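Local coordinates for protein fibrinogen alpha subunit (Gallus gallus, PDB 1M1J) that is probably cleaved by thrombin and then, together with the beta and gamma chains, polymerises into the insoluble fibrin matrix of blood clots, at residues D[139-142]-D[143-147]; D[151-154]-D[155-159]; D[180-183]-D[184-188]. One frame throughout, in Å; residues are numbered along the deposited sequence.

Contact 1: D[139-142]-D[143-147]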
ATOM      1  N   ASN D 139      87.228  96.182   5.854  1.00 55.49           N
ATOM      2  CA  ASN D 139      88.033  96.318   7.060  1.00 56.73           C
ATOM      3  C   ASN D 139      89.328  97.051   6.767  1.00 54.77           C
ATOM      4  O   ASN D 139      89.658  98.025   7.440  1.00 54.56           O
ATOM      5  CB  ASN D 139      88.340  94.948   7.678  1.00 60.01           C
ATOM      6  CG  ASN D 139      87.104  94.278   8.259  1.00 68.00           C
ATOM      7  OD1 ASN D 139      86.215  94.943   8.805  1.00 65.72           O
ATOM      8  ND2 ASN D 139      87.047  92.953   8.158  1.00 66.73           N
ATOM      9  N   SER D 140      90.056  96.579   5.759  1.00 51.26           N
ATOM     10  CA  SER D 140      91.322  97.185   5.370  1.00 47.89           C
ATOM     11  C   SER D 140      91.100  98.677   5.082  1.00 50.26           C
ATOM     12  O   SER D 140      91.897  99.527   5.481  1.00 48.60           O
ATOM     13  CB  SER D 140      91.876  96.475   4.133  1.00 43.50           C
ATOM     14  OG  SER D 140      93.278  96.665   4.013  1.00 52.62           O
ATOM     15  N   ILE D 141      90.007  98.986   4.395  1.00 45.13           N
ATOM     16  CA  ILE D 141      89.662 100.365   4.072  1.00 45.54           C
ATOM     17  C   ILE D 141      89.381 101.146   5.353  1.00 48.16           C
ATOM     18  O   ILE D 141      89.678 102.340   5.454  1.00 42.68           O
ATOM     19  CB  ILE D 141      88.405 100.419   3.176  1.00 43.15           C
ATOM     20  CG1 ILE D 141      88.751  99.954   1.762  1.00 30.82           C
ATOM     21  CG2 ILE D 141      87.823 101.813   3.171  1.00 32.75           C
ATOM     22  CD1 ILE D 141      87.553  99.870   0.845  1.00 45.31           C
ATOM     23  N   GLN D 142      88.800 100.467   6.334  1.00 53.46           N
ATOM     24  CA  GLN D 142      88.480 101.105   7.601  1.00 53.63           C
ATOM     25  C   GLN D 142      89.742 101.431   8.394  1.00 55.52           C
ATOM     26  O   GLN D 142      89.833 102.495   9.005  1.00 55.03           O
ATOM     27  CB  GLN D 142      87.558 100.208   8.426  1.00 51.18           C
ATOM     28  CG  GLN D 142      87.220 100.760   9.804  1.00 55.59           C
ATOM     29  CD  GLN D 142      86.688 102.185   9.761  1.00 66.03           C
ATOM     30  OE1 GLN D 142      87.455 103.142   9.637  1.00 66.04           O
ATOM     31  NE2 GLN D 142      85.369 102.330   9.857  1.00 46.58           N
ATOM     32  N   GLU D 143      90.723 100.534   8.386  1.00 47.15           N
ATOM     33  CA  GLU D 143      91.936 100.815   9.127  1.00 52.24           C
ATOM     34  C   GLU D 143      92.757 101.857   8.384  1.00 56.84           C
ATOM     35  O   GLU D 143      93.516 102.613   8.992  1.00 60.57           O
ATOM     36  CB  GLU D 143      92.744  99.536   9.387  1.00 56.28           C
ATOM     37  CG  GLU D 143      93.263  98.800   8.175  1.00 70.00           C
ATOM     38  CD  GLU D 143      93.931  97.479   8.561  1.00 83.83           C
ATOM     39  OE1 GLU D 143      94.943  97.516   9.292  1.00 91.21           O
ATOM     40  OE2 GLU D 143      93.441  96.404   8.143  1.00 88.42           O
ATOM     41  N   GLN D 144      92.589 101.912   7.066  1.00 62.66           N
ATOM     42  CA  GLN D 144      93.295 102.906   6.267  1.00 53.55           C
ATOM     43  C   GLN D 144      92.693 104.276   6.587  1.00 50.14           C
ATOM     44  O   GLN D 144      93.411 105.266   6.702  1.00 48.53           O
ATOM     45  CB  GLN D 144      93.162 102.597   4.772  1.00 50.36           C
ATOM     46  CG  GLN D 144      93.787 103.653   3.867  1.00 41.63           C
ATOM     47  CD  GLN D 144      93.898 103.199   2.428  1.00 49.08           C
ATOM     48  OE1 GLN D 144      94.651 102.266   2.114  1.00 47.51           O
ATOM     49  NE2 GLN D 144      93.146 103.849   1.540  1.00 37.60           N
ATOM     50  N   VAL D 145      91.372 104.331   6.743  1.00 43.61           N
ATOM     51  CA  VAL D 145      90.718 105.590   7.075  1.00 45.30           C
ATOM     52  C   VAL D 145      91.192 106.068   8.447  1.00 54.91           C
ATOM     53  O   VAL D 145      91.090 107.248   8.769  1.00 63.85           O
ATOM     54  CB  VAL D 145      89.181 105.450   7.092  1.00 33.94           C
ATOM     55  CG1 VAL D 145      88.546 106.705   7.659  1.00 33.63           C
ATOM     56  CG2 VAL D 145      88.663 105.224   5.683  1.00 33.08           C
ATOM     57  N   VAL D 146      91.710 105.151   9.257  1.00 57.99           N
ATOM     58  CA  VAL D 146      92.208 105.515  10.583  1.00 61.62           C
ATOM     59  C   VAL D 146      93.611 106.104  10.474  1.00 57.18           C
ATOM     60  O   VAL D 146      93.887 107.177  11.010  1.00 55.30           O
ATOM     61  CB  VAL D 146      92.237 104.281  11.541  1.00 65.81           C
ATOM     62  CG1 VAL D 146      93.177 104.535  12.728  1.00 53.01           C
ATOM     63  CG2 VAL D 146      90.837 104.008  12.060  1.00 59.63           C
ATOM     64  N   GLU D 147      94.488 105.391   9.778  1.00 51.52           N
ATOM     65  CA  GLU D 147      95.862 105.827   9.588  1.00 54.75           C
ATOM     66  C   GLU D 147      95.905 107.146   8.831  1.00 56.88           C
ATOM     67  O   GLU D 147      96.745 108.000   9.107  1.00 64.95           O
ATOM     68  CB  GLU D 147      96.636 104.772   8.804  1.00 47.37           C
ATOM     69  CG  GLU D 147      98.106 105.088   8.597  1.00 63.88           C
ATOM     70  CD  GLU D 147      98.822 103.979   7.849  1.00 75.10           C
ATOM     71  OE1 GLU D 147     100.064 104.034   7.718  1.00 76.19           O
ATOM     72  OE2 GLU D 147      98.134 103.043   7.389  1.00 84.08           O
TER
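Glu143 N donates to Asn139 O over 2.9 Å, the first of the consecutive i to i+4 backbone bonds that carry this turn of the long coiled-coil helix 82-160. Gln144 N to Ser140 O and Val145 N to Ile141 O follow at the same length. The series slackens at Val146 N, which reaches Gln142 O at 3.3 Å in a weak bond.

Beyond the backbone, Glu143 folds back over the preceding turn. Its CG stands between the backbone N and the carbonyl carbon (chi1 63°), and from there the extended chain brings the carboxylate alongside Ser140: OE2 of Glu143 comes to 3.6 Å from Ser140 CA and lies 4.1 Å from Ser140 OG. That hydroxyl and the carboxylate are neighbours without a bond between them.

On another face of the helix Ile141 and Val145 form an apolar pair, CG2 to CG2 at 4.3 Å. The Val145 CG2 branch is turned back beside its own backbone N, which sets it next to the carbonyl of Ile141. The side chain of Gln142 crosses that of Val145 at a slant.

The apolar pair is where the surroundings close in. The folded-back helix 178-191 packs on this face, with Tyr179 against Val145, while apolar side chains of another chain also meet Ile141, Gln144 and Val145. Gln144 and Ser140 pack on polar side chains of a further chain, and a basic side chain of that same further chain is the salt-bridge partner of Glu147. The helix is thus flanked by two other chains and by its own returning segment.

Contact 2: D[151-154]-D[155-159]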
ATOM      1  N   LEU D 151      97.522 110.669   9.486  1.00 47.95           N
ATOM      2  CA  LEU D 151      98.554 111.113   8.569  1.00 45.55           C
ATOM      3  C   LEU D 151      98.319 112.525   8.047  1.00 48.45           C
ATOM      4  O   LEU D 151      99.217 113.361   8.100  1.00 44.52           O
ATOM      5  CB  LEU D 151      98.655 110.150   7.390  1.00 42.61           C
ATOM      6  CG  LEU D 151     100.073 109.771   6.969  1.00 44.01           C
ATOM      7  CD1 LEU D 151     100.028 109.164   5.568  1.00 43.33           C
ATOM      8  CD2 LEU D 151     100.971 110.995   6.982  1.00 41.44           C
ATOM      9  N   GLU D 152      97.116 112.792   7.543  1.00 45.79           N
ATOM     10  CA  GLU D 152      96.812 114.118   7.020  1.00 44.60           C
ATOM     11  C   GLU D 152      97.171 115.180   8.038  1.00 38.94           C
ATOM     12  O   GLU D 152      97.743 116.203   7.687  1.00 50.98           O
ATOM     13  CB  GLU D 152      95.333 114.259   6.644  1.00 42.18           C
ATOM     14  CG  GLU D 152      94.972 115.666   6.159  1.00 48.95           C
ATOM     15  CD  GLU D 152      93.545 115.786   5.654  1.00 54.32           C
ATOM     16  OE1 GLU D 152      93.112 116.918   5.335  1.00 61.31           O
ATOM     17  OE2 GLU D 152      92.853 114.752   5.568  1.00 63.02           O
ATOM     18  N   VAL D 153      96.840 114.937   9.300  1.00 40.57           N
ATOM     19  CA  VAL D 153      97.151 115.901  10.345  1.00 40.00           C
ATOM     20  C   VAL D 153      98.655 115.993  10.569  1.00 35.66           C
ATOM     21  O   VAL D 153      99.172 117.076  10.822  1.00 36.81           O
ATOM     22  CB  VAL D 153      96.428 115.555  11.686  1.00 42.15           C
ATOM     23  CG1 VAL D 153      97.077 116.297  12.851  1.00 39.29           C
ATOM     24  CG2 VAL D 153      94.962 115.975  11.604  1.00 32.71           C
ATOM     25  N   ASP D 154      99.362 114.872  10.464  1.00 33.64           N
ATOM     26  CA  ASP D 154     100.809 114.890  10.663  1.00 35.12           C
ATOM     27  C   ASP D 154     101.449 115.765   9.582  1.00 41.18           C
ATOM     28  O   ASP D 154     102.295 116.610   9.868  1.00 48.24           O
ATOM     29  CB  ASP D 154     101.389 113.476  10.579  1.00 35.51           C
ATOM     30  CG  ASP D 154     102.822 113.393  11.104  1.00 49.89           C
ATOM     31  OD1 ASP D 154     103.619 112.585  10.572  1.00 50.75           O
ATOM     32  OD2 ASP D 154     103.150 114.125  12.063  1.00 63.18           O
ATOM     33  N   ILE D 155     101.035 115.569   8.336  1.00 37.80           N
ATOM     34  CA  ILE D 155     101.585 116.347   7.244  1.00 39.07           C
ATOM     35  C   ILE D 155     101.202 117.818   7.346  1.00 43.55           C
ATOM     36  O   ILE D 155     102.007 118.686   7.019  1.00 44.76           O
ATOM     37  CB  ILE D 155     101.137 115.787   5.889  1.00 42.32           C
ATOM     38  CG1 ILE D 155     101.647 114.345   5.749  1.00 44.14           C
ATOM     39  CG2 ILE D 155     101.677 116.656   4.762  1.00 37.30           C
ATOM     40  CD1 ILE D 155     101.113 113.593   4.533  1.00 29.59           C
ATOM     41  N   ASP D 156      99.986 118.101   7.806  1.00 35.86           N
ATOM     42  CA  ASP D 156      99.541 119.484   7.944  1.00 35.84           C
ATOM     43  C   ASP D 156     100.481 120.217   8.893  1.00 42.55           C
ATOM     44  O   ASP D 156     100.932 121.329   8.625  1.00 49.15           O
ATOM     45  CB  ASP D 156      98.112 119.534   8.491  1.00 45.53           C
ATOM     46  CG  ASP D 156      97.649 120.951   8.810  1.00 43.51           C
ATOM     47  OD1 ASP D 156      98.164 121.548   9.772  1.00 65.63           O
ATOM     48  OD2 ASP D 156      96.770 121.477   8.101  1.00 62.70           O
ATOM     49  N   ILE D 157     100.772 119.569  10.007  1.00 43.32           N
ATOM     50  CA  ILE D 157     101.646 120.125  11.017  1.00 38.48           C
ATOM     51  C   ILE D 157     103.067 120.280  10.486  1.00 41.37           C
ATOM     52  O   ILE D 157     103.691 121.326  10.661  1.00 41.76           O
ATOM     53  CB  ILE D 157     101.636 119.219  12.270  1.00 38.58           C
ATOM     54  CG1 ILE D 157     100.300 119.384  12.998  1.00 45.06           C
ATOM     55  CG2 ILE D 157     102.795 119.547  13.192  1.00 31.58           C
ATOM     56  CD1 ILE D 157     100.127 118.447  14.180  1.00 47.85           C
ATOM     57  N   LYS D 158     103.572 119.248   9.824  1.00 37.64           N
ATOM     58  CA  LYS D 158     104.924 119.300   9.301  1.00 38.03           C
ATOM     59  C   LYS D 158     105.121 120.271   8.134  1.00 46.86           C
ATOM     60  O   LYS D 158     106.188 120.877   8.010  1.00 53.89           O
ATOM     61  CB  LYS D 158     105.394 117.891   8.929  1.00 35.98           C
ATOM     62  CG  LYS D 158     105.557 116.974  10.147  1.00 26.45           C
ATOM     63  CD  LYS D 158     106.082 115.616   9.757  1.00 39.29           C
ATOM     64  CE  LYS D 158     106.304 114.714  10.969  1.00 43.03           C
ATOM     65  NZ  LYS D 158     106.907 113.396  10.573  1.00 38.58           N
ATOM     66  N   ILE D 159     104.112 120.433   7.281  1.00 43.81           N
ATOM     67  CA  ILE D 159     104.247 121.370   6.172  1.00 36.82           C
ATOM     68  C   ILE D 159     104.306 122.774   6.753  1.00 40.91           C
ATOM     69  O   ILE D 159     105.133 123.590   6.350  1.00 45.08           O
ATOM     70  CB  ILE D 159     103.052 121.312   5.189  1.00 29.92           C
ATOM     71  CG1 ILE D 159     103.239 120.170   4.196  1.00 23.60           C
ATOM     72  CG2 ILE D 159     102.960 122.616   4.388  1.00 24.52           C
ATOM     73  CD1 ILE D 159     102.015 119.954   3.299  1.00 26.30           C
TER
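The last turns of helix 82-160, in the three-chain coiled coil and close before Cys162 and Cys166 with their interchain disulfides to the gamma and beta chains, are built from residues 151-154 and 155-159. Asp154 and Lys158, one turn apart, form an i to i+4 salt bridge, OD1 to NZ at 3.4 Å, whose hydrogen bond is weak. The lysine chain is fully extended and leans back over the aspartate: its CE lies 3.4 Å from Asp154 OD2, so methylene as well as ammonium borders the carboxylate. CG of Lys158 sits beside its own backbone N (chi1 -67°), which turns the chain toward the preceding turn.

Two apolar pairs follow the same spacing. Leu151 CD2 meets Ile155 CD1 at 3.6 Å, the two side chains crossing at a slant, and Val153 CG1 touches Ile157 CD1 more loosely at 4.0 Å. Beneath them runs regular helical bonding, from Ile155 N to Leu151 O through to Lys158 N to Asp154 O, both at 2.9 Å.

Charges here are widely shared. Asp154 OD2 has a salt bridge to a basic side chain of another chain, and Lys158 NZ one to an acidic side chain of a further chain; Glu152 OE1 accepts a hydrogen bond from Tyr172, and Asp156 OD1 pairs with Arg160. The intrahelical salt bridge, with its weak hydrogen bond, is therefore one link in a network spanning three chains. The buried carboxylate of Asp154, set between basic groups, would probably remain ionised.

Contact 3: D[180-183]-D[184-188]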
ATOM      1  N   ASP D 180      84.421 112.307   8.369  1.00 82.61           N
ATOM      2  CA  ASP D 180      83.170 111.856   8.968  1.00 89.47           C
ATOM      3  C   ASP D 180      82.153 111.498   7.885  1.00 89.75           C
ATOM      4  O   ASP D 180      81.212 110.735   8.123  1.00 90.14           O
ATOM      5  CB  ASP D 180      82.598 112.913   9.926  1.00 91.54           C
ATOM      6  CG  ASP D 180      82.282 114.222   9.242  1.00 96.31           C
ATOM      7  OD1 ASP D 180      81.529 114.214   8.242  1.00 98.21           O
ATOM      8  OD2 ASP D 180      82.781 115.264   9.719  1.00100.05           O
ATOM      9  N   ASN D 181      82.357 112.043   6.691  1.00 86.54           N
ATOM     10  CA  ASN D 181      81.471 111.758   5.574  1.00 84.25           C
ATOM     11  C   ASN D 181      81.871 110.399   4.997  1.00 82.58           C
ATOM     12  O   ASN D 181      81.031 109.628   4.527  1.00 79.30           O
ATOM     13  CB  ASN D 181      81.597 112.852   4.516  1.00 89.64           C
ATOM     14  CG  ASN D 181      80.492 112.792   3.484  1.00 98.60           C
ATOM     15  OD1 ASN D 181      80.348 113.694   2.661  1.00108.04           O
ATOM     16  ND2 ASN D 181      79.703 111.723   3.519  1.00103.87           N
ATOM     17  N   ILE D 182      83.167 110.109   5.038  1.00 79.68           N
ATOM     18  CA  ILE D 182      83.669 108.834   4.553  1.00 71.28           C
ATOM     19  C   ILE D 182      83.193 107.773   5.523  1.00 75.58           C
ATOM     20  O   ILE D 182      82.655 106.744   5.121  1.00 78.19           O
ATOM     21  CB  ILE D 182      85.205 108.788   4.539  1.00 67.08           C
ATOM     22  CG1 ILE D 182      85.749 109.804   3.541  1.00 59.31           C
ATOM     23  CG2 ILE D 182      85.677 107.386   4.214  1.00 60.49           C
ATOM     24  CD1 ILE D 182      85.132 109.687   2.174  1.00 73.82           C
ATOM     25  N   GLN D 183      83.397 108.037   6.811  1.00 76.16           N
ATOM     26  CA  GLN D 183      82.995 107.104   7.853  1.00 72.59           C
ATOM     27  C   GLN D 183      81.490 106.882   7.804  1.00 72.89           C
ATOM     28  O   GLN D 183      80.982 105.873   8.294  1.00 78.26           O
ATOM     29  CB  GLN D 183      83.403 107.632   9.228  1.00 67.91           C
ATOM     30  CG  GLN D 183      83.310 106.587  10.326  1.00 66.34           C
ATOM     31  CD  GLN D 183      84.203 105.378  10.069  1.00 74.90           C
ATOM     32  OE1 GLN D 183      85.431 105.442  10.219  1.00 63.66           O
ATOM     33  NE2 GLN D 183      83.586 104.266   9.671  1.00 66.95           N
ATOM     34  N   LYS D 184      80.777 107.828   7.207  1.00 65.00           N
ATOM     35  CA  LYS D 184      79.340 107.703   7.082  1.00 70.75           C
ATOM     36  C   LYS D 184      79.070 106.542   6.124  1.00 78.34           C
ATOM     37  O   LYS D 184      78.209 105.701   6.379  1.00 84.10           O
ATOM     38  CB  LYS D 184      78.748 108.996   6.530  1.00 73.70           C
ATOM     39  CG  LYS D 184      77.282 109.203   6.858  1.00 75.43           C
ATOM     40  CD  LYS D 184      76.808 110.584   6.416  1.00 81.41           C
ATOM     41  CE  LYS D 184      77.692 111.697   6.983  1.00 85.64           C
ATOM     42  NZ  LYS D 184      77.829 111.625   8.468  1.00 83.13           N
ATOM     43  N   HIS D 185      79.822 106.496   5.027  1.00 80.03           N
ATOM     44  CA  HIS D 185      79.676 105.430   4.040  1.00 73.70           C
ATOM     45  C   HIS D 185      80.090 104.069   4.589  1.00 71.37           C
ATOM     46  O   HIS D 185      79.359 103.096   4.441  1.00 73.64           O
ATOM     47  CB  HIS D 185      80.503 105.728   2.791  1.00 77.62           C
ATOM     48  CG  HIS D 185      79.933 106.808   1.929  1.00 82.99           C
ATOM     49  ND1 HIS D 185      78.609 106.832   1.546  1.00 86.19           N
ATOM     50  CD2 HIS D 185      80.514 107.882   1.344  1.00 83.14           C
ATOM     51  CE1 HIS D 185      78.399 107.873   0.762  1.00 86.51           C
ATOM     52  NE2 HIS D 185      79.539 108.526   0.622  1.00 88.27           N
ATOM     53  N   LEU D 186      81.266 103.998   5.208  1.00 71.18           N
ATOM     54  CA  LEU D 186      81.752 102.739   5.767  1.00 70.55           C
ATOM     55  C   LEU D 186      80.696 102.053   6.629  1.00 74.18           C
ATOM     56  O   LEU D 186      80.521 100.835   6.557  1.00 75.81           O
ATOM     57  CB  LEU D 186      83.013 102.965   6.606  1.00 66.03           C
ATOM     58  CG  LEU D 186      84.355 103.113   5.889  1.00 57.56           C
ATOM     59  CD1 LEU D 186      84.735 101.816   5.196  1.00 53.09           C
ATOM     60  CD2 LEU D 186      84.254 104.241   4.895  1.00 74.74           C
ATOM     61  N   THR D 187      79.994 102.834   7.444  1.00 72.60           N
ATOM     62  CA  THR D 187      78.960 102.272   8.306  1.00 79.62           C
ATOM     63  C   THR D 187      77.754 101.874   7.463  1.00 79.04           C
ATOM     64  O   THR D 187      77.152 100.818   7.669  1.00 78.27           O
ATOM     65  CB  THR D 187      78.515 103.286   9.389  1.00 84.02           C
ATOM     66  OG1 THR D 187      78.026 104.479   8.761  1.00 78.24           O
ATOM     67  CG2 THR D 187      79.681 103.632  10.309  1.00 78.89           C
ATOM     68  N   GLN D 188      77.416 102.731   6.507  1.00 80.46           N
ATOM     69  CA  GLN D 188      76.296 102.503   5.601  1.00 78.47           C
ATOM     70  C   GLN D 188      76.488 101.210   4.802  1.00 76.77           C
ATOM     71  O   GLN D 188      75.519 100.556   4.426  1.00 81.57           O
ATOM     72  CB  GLN D 188      76.176 103.696   4.654  1.00 80.92           C
ATOM     73  CG  GLN D 188      75.138 103.570   3.564  1.00 83.15           C
ATOM     74  CD  GLN D 188      75.201 104.742   2.594  1.00 90.85           C
ATOM     75  OE1 GLN D 188      75.022 105.898   2.984  1.00 90.13           O
ATOM     76  NE2 GLN D 188      75.465 104.447   1.325  1.00 82.64           N
TER
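Ile182 and Leu186 lie side by side and point the same way, CG2 of the isoleucine 3.5 Å from CD2 of the leucine, on helix 178-191, the part of the alpha chain that folds back along the coiled coil as a fourth strand. The pair makes an i to i+4 apolar ridge facing helix 82-160, where Leu186 also reaches Gln138 and Gln142. Beneath it Leu186 N donates to Ile182 O over 3.1 Å.

Gln183 runs at about a right angle to both Leu186 and Thr187, its end passing over the CB of the leucine. On the more exposed side Asn181 and Lys184 cross obliquely, ND2 to CE at 4.0 Å. Lys184, bent at chi3 and chi4, curls back so that NZ stands 4.5 Å from Asp180 OD1, too far for a salt bridge.

The Thr187 hydroxyl bends back to the backbone: with OG1 between its backbone N and carbonyl carbon (chi1 58°), it donates to Lys184 O over 2.7 Å from above the carbonyl plane, and Gln188 N reaches that same oxygen from the same face at 3.1 Å.

From the N terminus the chain runs along helix 82-160 through contact 1 and then contact 2, whose centres are 18 Å apart. It then leaves the helix, reverses, and returns as helix 178-191, which holds contact 3 and runs roughly antiparallel to the first. Each contact joins adjoining segments of one helix, so none closes a long loop, and the three follow in series without nesting or crossing. The two helices pack on each other between contacts 1 and 3, where Ile141 CG2 meets Leu186 CD1 at 3.7 Å and Val145 CG2 faces Ile182 CG2 at 4.0 Å. Contact 2 stays about 9 Å, nearest atoms, from contact 3.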